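Local structure of Gp6 (Enterobacteria phage HK97, 3JVO) at residues I18-E22 and D23-E27; D54-A57 and A58-G61. The protein completes the phage head as a thirteen-membered ring of the head-tail connector, binding the portal protein and gp7 and leaving an open central channel for DNA ejection. All blocks are in the same frame, centred on the assembly; numbering follows the deposited sequence.

Interaction 1: residues I18-E22 and D23-E27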
# COMPACT_ATOMS: atom_id res chain seq x y z
N ILE G 18 -2.25 -28.07 25.98
CA ILE G 18 -2.86 -26.76 25.99
C ILE G 18 -2.51 -25.91 27.23
O ILE G 18 -3.08 -24.84 27.40
CB ILE G 18 -4.39 -26.84 25.86
CG1 ILE G 18 -4.98 -27.82 26.90
CG2 ILE G 18 -4.77 -27.18 24.41
CD1 ILE G 18 -6.51 -27.84 26.93
N GLU G 19 -1.59 -26.38 28.06
CA GLU G 19 -1.17 -25.66 29.27
C GLU G 19 -2.37 -25.28 30.12
O GLU G 19 -2.52 -24.13 30.52
CB GLU G 19 -0.34 -24.41 28.92
CG GLU G 19 0.99 -24.76 28.23
CD GLU G 19 1.69 -23.56 27.56
OE1 GLU G 19 1.45 -22.38 27.95
OE2 GLU G 19 2.53 -23.80 26.65
N PHE G 20 -3.24 -26.25 30.37
CA PHE G 20 -4.50 -26.04 31.09
C PHE G 20 -4.46 -26.83 32.40
O PHE G 20 -4.47 -28.05 32.39
CB PHE G 20 -5.68 -26.48 30.21
CG PHE G 20 -7.05 -26.06 30.74
CD1 PHE G 20 -7.49 -24.75 30.59
CD2 PHE G 20 -7.89 -26.98 31.36
CE1 PHE G 20 -8.75 -24.35 31.07
CE2 PHE G 20 -9.15 -26.60 31.84
CZ PHE G 20 -9.58 -25.27 31.69
N GLU G 21 -4.40 -26.12 33.52
CA GLU G 21 -4.23 -26.78 34.82
C GLU G 21 -5.51 -27.14 35.59
O GLU G 21 -5.50 -28.06 36.41
CB GLU G 21 -3.28 -25.97 35.73
CG GLU G 21 -1.78 -26.29 35.49
CD GLU G 21 -1.14 -25.41 34.41
OE1 GLU G 21 -1.87 -24.66 33.71
OE2 GLU G 21 0.12 -25.47 34.25
N GLU G 22 -6.59 -26.42 35.31
CA GLU G 22 -7.87 -26.61 36.01
C GLU G 22 -8.50 -27.97 35.67
O GLU G 22 -8.25 -28.53 34.60
CB GLU G 22 -8.85 -25.50 35.64
CG GLU G 22 -8.33 -24.09 35.86
CD GLU G 22 -8.82 -23.12 34.79
OE1 GLU G 22 -10.04 -23.11 34.49
OE2 GLU G 22 -7.98 -22.36 34.26
N ASP G 23 -9.32 -28.47 36.58
CA ASP G 23 -9.91 -29.79 36.45
C ASP G 23 -11.41 -29.75 36.17
O ASP G 23 -12.05 -30.79 36.02
CB ASP G 23 -9.64 -30.63 37.71
CG ASP G 23 -8.16 -31.01 37.86
OD1 ASP G 23 -7.48 -31.26 36.82
OD2 ASP G 23 -7.69 -31.07 39.02
N ASP G 24 -11.97 -28.54 36.07
CA ASP G 24 -13.40 -28.36 35.83
C ASP G 24 -13.86 -28.41 34.36
O ASP G 24 -15.01 -28.09 34.05
CB ASP G 24 -13.90 -27.08 36.52
CG ASP G 24 -13.25 -25.80 35.99
OD1 ASP G 24 -12.29 -25.84 35.19
OD2 ASP G 24 -13.72 -24.72 36.41
N ARG G 25 -12.98 -28.84 33.46
CA ARG G 25 -13.33 -28.93 32.04
C ARG G 25 -12.99 -30.28 31.42
O ARG G 25 -12.84 -30.38 30.20
CB ARG G 25 -12.66 -27.81 31.24
CG ARG G 25 -13.24 -26.43 31.48
CD ARG G 25 -14.69 -26.38 31.04
NE ARG G 25 -15.30 -25.08 31.34
CZ ARG G 25 -15.88 -24.75 32.49
NH1 ARG G 25 -15.95 -25.62 33.49
NH2 ARG G 25 -16.39 -23.54 32.63
N ASP G 26 -12.92 -31.32 32.25
CA ASP G 26 -12.47 -32.64 31.80
C ASP G 26 -13.38 -33.25 30.74
O ASP G 26 -12.90 -33.86 29.79
CB ASP G 26 -12.34 -33.60 33.00
CG ASP G 26 -11.18 -33.24 33.94
OD1 ASP G 26 -10.28 -32.45 33.58
OD2 ASP G 26 -11.17 -33.75 35.08
N GLU G 27 -14.68 -33.08 30.90
CA GLU G 27 -15.65 -33.59 29.92
C GLU G 27 -15.55 -32.88 28.55
O GLU G 27 -15.51 -33.53 27.52
CB GLU G 27 -17.05 -33.50 30.50
CG GLU G 27 -18.14 -34.03 29.60
CD GLU G 27 -19.52 -34.12 30.26
OE1 GLU G 27 -19.87 -33.27 31.14
OE2 GLU G 27 -20.28 -35.05 29.87
O HOH W 1 -10.26 -29.72 33.16
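Phe20 and Arg25 make the close apolar part of this turn: ring atom CE2 of Phe20 lies 3.8 Å from CB of Arg25, and CZ of Phe20 lies equally near Arg25 CG. The ring reaches the arginine because its CG stands anti to the backbone N (chi1 -169°), and it meets the methylenes at a slant, with ring and guanidinium planes 42° apart. A water at the ring's edge links two backbone groups to the Asp26 carboxylate. It donates to Glu22 O (2.7 Å) and to Asp26 OD1. From Arg25 N it accepts, so one molecule joins the loop to the first turn of helix 26-44, whose N-cap position Arg25 holds. The guanidinium folds back along its own segment, NH1 bonding Asp24 O at 2.7 Å from above the carbonyl plane.

The acidic side, with Glu22 and Asp24 exposed, is looser. These two run side by side, OE1 of Glu22 3.6 Å from OD1 of Asp24, a like-charge approach that may raise the proton affinity of Glu22; for Asp24 a long ion pair with Arg25 would work against it. Asp23 and Asp26 instead both form salt bridges with Lys15 of the preceding helix.

At the start, Glu19, with positive phi, is the C-prime residue of the Schellman motif ending helix 11-17. The turn leads from there into helix 26-44, while Ile18 packs on helix 57-72 and Phe20 sets its ring edge-to-face with Phe71 of that helix.

Interaction 2: residues D54-A57 and A58-G61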
# COMPACT_ATOMS: atom_id res chain seq x y z
N ASP G 54 -0.89 -49.63 18.94
CA ASP G 54 -0.59 -49.62 17.50
C ASP G 54 -0.38 -48.21 16.91
O ASP G 54 0.27 -48.06 15.88
CB ASP G 54 -1.69 -50.33 16.72
CG ASP G 54 -1.76 -51.82 17.00
OD1 ASP G 54 -0.76 -52.39 17.51
OD2 ASP G 54 -2.82 -52.42 16.71
N ILE G 55 -0.92 -47.18 17.55
CA ILE G 55 -0.89 -45.83 16.96
C ILE G 55 0.53 -45.24 16.93
O ILE G 55 1.18 -45.14 17.97
CB ILE G 55 -1.88 -44.83 17.67
CG1 ILE G 55 -3.25 -45.48 17.95
CG2 ILE G 55 -2.03 -43.56 16.84
CD1 ILE G 55 -3.98 -46.00 16.73
N PRO G 56 1.01 -44.87 15.74
CA PRO G 56 2.35 -44.30 15.63
C PRO G 56 2.50 -42.94 16.31
O PRO G 56 1.54 -42.17 16.42
CB PRO G 56 2.54 -44.12 14.11
CG PRO G 56 1.52 -44.99 13.48
CD PRO G 56 0.36 -45.00 14.42
N ALA G 57 3.74 -42.64 16.71
CA ALA G 57 4.06 -41.38 17.34
C ALA G 57 3.68 -40.17 16.47
O ALA G 57 3.15 -39.20 17.00
CB ALA G 57 5.54 -41.35 17.73
N ALA G 58 3.92 -40.21 15.15
CA ALA G 58 3.61 -39.04 14.31
C ALA G 58 2.10 -38.77 14.33
O ALA G 58 1.67 -37.60 14.34
CB ALA G 58 4.11 -39.23 12.87
N VAL G 59 1.29 -39.83 14.33
CA VAL G 59 -0.16 -39.69 14.39
C VAL G 59 -0.56 -39.12 15.76
O VAL G 59 -1.43 -38.25 15.86
CB VAL G 59 -0.90 -41.03 14.02
CG1 VAL G 59 -2.41 -40.93 14.19
CG2 VAL G 59 -0.57 -41.43 12.58
N LYS G 60 0.09 -39.56 16.82
CA LYS G 60 -0.17 -38.97 18.11
C LYS G 60 0.11 -37.44 18.08
O LYS G 60 -0.67 -36.65 18.61
CB LYS G 60 0.64 -39.70 19.18
CG LYS G 60 0.05 -41.08 19.54
CD LYS G 60 0.99 -41.93 20.41
CE LYS G 60 1.32 -41.25 21.74
NZ LYS G 60 2.07 -42.16 22.71
N GLY G 61 1.19 -37.05 17.42
CA GLY G 61 1.52 -35.65 17.21
C GLY G 61 0.43 -34.88 16.50
O GLY G 61 0.09 -33.77 16.92
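Pro56 holds the N-cap position of helix 57-72, and its carbonyl opens the helical hydrogen bonding: Lys60 N donates to Pro56 O at 3.0 Å. One residue on, Gly61 N bonds Ala57 O at 2.9 Å, completing the first turn.

Val59 fits its two methyls against different residues of the incoming loop. With CG1 anti to the backbone N (chi1 175°), that branch meets Ile55 CG2 at 3.8 Å, the two side chains crossing at about a right angle. The other branch, CG2, lies alongside the proline and comes within 4.1 Å of Pro56 CD. Ile55 and Pro56 thus both lie against the loop-facing side of the valine, one at each methyl.

Further out, Met41 of helix 26-44 touches both Ile55 and Val59, and His95 touches both Pro56 and Val59, so the apolar cluster is gripped by the preceding long helix and by the chain beyond helix 87-93. Asp54 OD2 accepts from Lys50 N and Val51 N, tying Asp54 to the chain just before it. A neighbouring subunit closes another side: its Asp38 OD2 takes the hydrogen bond of Ala58 N, an amide of the first turn, and its Leu31 packs on Lys60.

The lysine's CG and CD run past the carbonyls of Pro56 and Ile55. CG lies 3.6 Å from Pro56 O and CD of Lys60 stands 4.0 Å from Ile55 O, before a bend at chi3 (60°) turns CE off that line.

How the interactions relate
From the N terminus the chain passes helix 11-17 and enters interaction 1, which closes the short turn into helix 26-44. That helix and the loop after it carry the chain to interaction 2, where residues 54-57 lead into helix 57-72. The contacts are therefore in series, neither nested nor crossed, with centres about 23 Å apart and nearest atoms about 11 Å apart. Helix 57-72 relates them: interaction 2 forms its first turn, whereas its far end, at Phe67 to Glu72, receives Ile18 and Phe20 of interaction 1. The loop of interaction 1 and the helix start of interaction 2 meet the same neighbouring subunit of the thirteen-membered ring.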